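Local coordinates for probable ss-1,3-N-acetylglucosaminyltransferase (Staphylococcus aureus subsp. aureus N315, PDB 6H21), which is a probable glycosyltransferase that joins a family 2 domain of the GT-A type to a TarS-type linker domain and is modelled as a trimer, at residues 263-266 against 267-270; 336-339 against 340-344. All blocks are in the same frame, centred on the assembly; numbering follows the deposited sequence.

Contact 1 (263-266 against 267-270) comes first along the chain and contact 2 (336-339 against 340-344) lies almost at its C-terminal end. Both are local: each lies within one helix, the first at the start of helix 264-281 and the second in the terminal helix 335-344. Their centres are 29 Å apart, and their nearest atoms, about 20 Å apart, do not touch. All four segments fall in the TarS linker range, in the helical part of the chain that follows the GT-A sheet. Contact 1 faces its own chain alone, next to helix 242-256, whereas contact 2 meets both other copies of the protein, so helix 335-344 forms part of the trimer interface.

Contact 1 (263-266 against 267-270); sequences NQEK and RHQL
Arg267 N donates to Asn263 O over 2.9 Å, and His268, Gln269 and Leu270 repeat the i to i+4 bond back to Gln264, Glu265 and Lys266, the first turns of helix 264-281. Asn263 is the N-cap: its OD1 accepts Lys266 N at 3.1 Å, in the carbonyl plane on a lone pair and with an N-H...O angle of 154°, while the bond from Glu265 N is weak. Gln264 OE1 takes Arg267 NH1 at 3.1 Å near the guanidinium edge, its amide 88° from the guanidinium plane. NE and NH2 of Arg267 bind Tyr261 O and Ser258 O, so the extended arm ties the helix start to the loop before it. The His268 ring receives Gln264 O over one face, 3.3 Å above its plane and toward the rim. At the ring edge Glu265 OE1 lies 3.6 Å from His268 CD2. Outside partners fix both groups: His268 ND1 is hydrogen-bonded to Tyr256 OH, and Glu265 OE2 forms a salt bridge with Lys317 NZ and a hydrogen bond with Tyr318 OH. A bend at chi2 (54°) carries the otherwise extended Lys266 chain along the helix, where NZ meets Gln269 OE1 at 2.9 Å, tilted from the amide's carbonyl plane.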
# COMPACT_ATOMS: atom_id res chain seq x y z
N ASN C 263 0.45 34.72 -13.13
CA ASN C 263 1.06 34.43 -11.84
C ASN C 263 1.41 32.94 -11.77
O ASN C 263 0.57 32.05 -12.04
CB ASN C 263 0.17 34.86 -10.68
CG ASN C 263 0.82 34.58 -9.34
OD1 ASN C 263 0.59 33.53 -8.75
ND2 ASN C 263 1.64 35.51 -8.86
N GLN C 264 2.65 32.65 -11.35
CA GLN C 264 3.18 31.32 -11.45
C GLN C 264 2.42 30.38 -10.50
O GLN C 264 2.13 29.23 -10.85
CB GLN C 264 4.69 31.36 -11.19
CG GLN C 264 5.40 30.09 -11.63
CD GLN C 264 5.20 29.75 -13.10
OE1 GLN C 264 4.86 30.58 -13.94
NE2 GLN C 264 5.42 28.47 -13.39
N GLU C 265 2.06 30.89 -9.32
CA GLU C 265 1.35 30.09 -8.32
C GLU C 265 -0.08 29.80 -8.80
O GLU C 265 -0.61 28.72 -8.54
CB GLU C 265 1.33 30.80 -6.97
CG GLU C 265 1.00 29.88 -5.82
CD GLU C 265 1.96 28.71 -5.67
OE1 GLU C 265 3.17 28.89 -5.90
OE2 GLU C 265 1.50 27.62 -5.30
N LYS C 266 -0.68 30.78 -9.48
CA LYS C 266 -2.00 30.65 -10.12
C LYS C 266 -1.95 29.55 -11.19
O LYS C 266 -2.91 28.77 -11.33
CB LYS C 266 -2.44 31.99 -10.72
CG LYS C 266 -3.86 32.04 -11.27
CD LYS C 266 -4.95 31.61 -10.30
CE LYS C 266 -6.31 31.50 -10.97
NZ LYS C 266 -7.37 31.09 -10.03
N ARG C 267 -0.86 29.48 -11.97
CA ARG C 267 -0.69 28.39 -12.96
C ARG C 267 -0.60 27.01 -12.27
O ARG C 267 -1.23 26.03 -12.74
CB ARG C 267 0.54 28.69 -13.82
CG ARG C 267 0.36 29.89 -14.74
CD ARG C 267 1.67 30.38 -15.29
NE ARG C 267 1.51 31.40 -16.31
CZ ARG C 267 2.52 31.96 -16.96
NH1 ARG C 267 3.76 31.65 -16.61
NH2 ARG C 267 2.29 32.81 -17.94
N HIS C 268 0.18 26.93 -11.18
CA HIS C 268 0.28 25.71 -10.37
C HIS C 268 -1.11 25.28 -9.90
O HIS C 268 -1.44 24.10 -9.92
CB HIS C 268 1.19 25.91 -9.15
CG HIS C 268 2.63 26.13 -9.46
ND1 HIS C 268 3.27 25.49 -10.51
CD2 HIS C 268 3.57 26.88 -8.84
CE1 HIS C 268 4.53 25.87 -10.55
NE2 HIS C 268 4.75 26.71 -9.52
N GLN C 269 -1.92 26.25 -9.46
CA GLN C 269 -3.26 25.97 -8.95
C GLN C 269 -4.15 25.42 -10.07
O GLN C 269 -4.85 24.45 -9.87
CB GLN C 269 -3.91 27.22 -8.37
CG GLN C 269 -5.28 26.94 -7.76
CD GLN C 269 -6.01 28.22 -7.43
OE1 GLN C 269 -6.10 29.14 -8.25
NE2 GLN C 269 -6.54 28.28 -6.22
N LEU C 270 -4.13 26.07 -11.24
CA LEU C 270 -4.95 25.61 -12.37
C LEU C 270 -4.53 24.20 -12.81
O LEU C 270 -5.37 23.37 -13.12
CB LEU C 270 -4.82 26.62 -13.51
CG LEU C 270 -5.55 27.94 -13.28
CD1 LEU C 270 -5.11 28.97 -14.30
CD2 LEU C 270 -7.06 27.75 -13.33

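Contact 2 (336-339 against 340-344); sequences LAVM and IADKL
The carboxylate of Asp342 is the one flat side-chain group here, and it meets Val338 one helical turn earlier in the terminal helix 335-344. OD2 approaches the valine branch CG1 at 4.3 Å, and the carboxylate carbon CG of Asp342 lies 3.7 Å from Val338 O. The other carboxylate oxygen, Asp342 OD1, forms a salt bridge with Lys326 NZ of the same chain. The same Val338 carbonyl accepts Asp342 N, the donor standing nearly in line with the carbonyl bond at a C=O...N angle of 160°. Three further bonds of the i to i+4 kind, from Ile340 N to Leu336 O, from Ala341 N to Ala337 O and from Lys343 N to Met339 O (3.1 Å), identify the stretch as regular alpha-helix.

Across this turn the side chains mostly meet backbone carbonyl oxygens of the preceding turn. Ile340 makes the shortest of these approaches: with CG1 beside its own backbone N (chi1 -69°), the branch folds back along the helix, putting CG1 3.2 Å and CD1 3.3 Å from Leu336 O. Ala341 CB rests 3.4 Å from Ala337 O, and the methyl also packs on Leu325 and Lys326 of helix 324-332.

Residues of this helix also meet the other copies. Ile340 packs on Leu325 of the second subunit and on Ile340 of the third, while Lys343 NZ is hydrogen-bonded to Asn324 OD1 of the second subunit. A manganese ion lies about 6 Å from the side chain of Ala337, near but not bound by it. Met339 O has a second donor in Asn289 ND2. The helix closes with Leu344 N bonded to Ile340 O at 3.1 Å and, more weakly, to Ala341 O.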
# COMPACT_ATOMS: atom_id res chain seq x y z
N LEU C 336 2.34 -1.33 -9.25
CA LEU C 336 1.87 -1.97 -7.97
C LEU C 336 1.25 -0.90 -7.06
O LEU C 336 0.21 -1.12 -6.43
CB LEU C 336 3.03 -2.68 -7.27
CG LEU C 336 3.45 -4.04 -7.84
CD1 LEU C 336 4.64 -4.61 -7.08
CD2 LEU C 336 2.32 -5.03 -7.80
N ALA C 337 1.92 0.24 -6.99
CA ALA C 337 1.48 1.37 -6.17
C ALA C 337 0.18 1.96 -6.72
O ALA C 337 -0.67 2.32 -5.94
CB ALA C 337 2.57 2.39 -6.07
N VAL C 338 -0.01 2.01 -8.04
CA VAL C 338 -1.29 2.52 -8.58
C VAL C 338 -2.42 1.54 -8.23
O VAL C 338 -3.51 1.96 -7.78
CB VAL C 338 -1.22 2.83 -10.09
CG1 VAL C 338 -2.55 3.36 -10.60
CG2 VAL C 338 -0.09 3.80 -10.41
N MET C 339 -2.17 0.24 -8.43
CA MET C 339 -3.10 -0.80 -8.07
C MET C 339 -3.51 -0.64 -6.59
O MET C 339 -4.70 -0.67 -6.28
CB MET C 339 -2.47 -2.18 -8.28
CG MET C 339 -2.32 -2.57 -9.73
SD MET C 339 -1.46 -4.13 -9.90
CE MET C 339 -2.73 -5.31 -9.47
N ILE C 340 -2.53 -0.44 -5.72
CA ILE C 340 -2.81 -0.30 -4.28
C ILE C 340 -3.61 0.99 -4.05
O ILE C 340 -4.61 0.97 -3.40
CB ILE C 340 -1.50 -0.34 -3.47
CG1 ILE C 340 -0.86 -1.73 -3.50
CG2 ILE C 340 -1.73 0.13 -2.04
CD1 ILE C 340 0.63 -1.72 -3.22
N ALA C 341 -3.19 2.09 -4.67
CA ALA C 341 -3.90 3.38 -4.52
C ALA C 341 -5.38 3.23 -4.89
O ALA C 341 -6.27 3.73 -4.17
CB ALA C 341 -3.25 4.45 -5.35
N ASP C 342 -5.65 2.47 -5.96
CA ASP C 342 -7.03 2.30 -6.44
C ASP C 342 -7.85 1.44 -5.47
O ASP C 342 -9.03 1.71 -5.30
CB ASP C 342 -7.07 1.71 -7.85
CG ASP C 342 -6.96 2.75 -8.95
OD1 ASP C 342 -7.19 3.97 -8.66
OD2 ASP C 342 -6.67 2.36 -10.09
N LYS C 343 -7.23 0.42 -4.86
CA LYS C 343 -7.90 -0.40 -3.83
C LYS C 343 -8.26 0.43 -2.59
O LYS C 343 -9.24 0.08 -1.88
CB LYS C 343 -7.03 -1.59 -3.41
CG LYS C 343 -7.21 -2.81 -4.30
CD LYS C 343 -6.14 -3.85 -4.11
CE LYS C 343 -6.04 -4.77 -5.31
NZ LYS C 343 -7.33 -5.41 -5.62
N LEU C 344 -7.47 1.48 -2.28
CA LEU C 344 -7.71 2.30 -1.09
C LEU C 344 -8.72 3.42 -1.35
O LEU C 344 -9.35 3.88 -0.41
CB LEU C 344 -6.37 2.84 -0.59
CG LEU C 344 -5.44 1.79 -0.01
CD1 LEU C 344 -4.09 2.40 0.32
CD2 LEU C 344 -6.04 1.12 1.21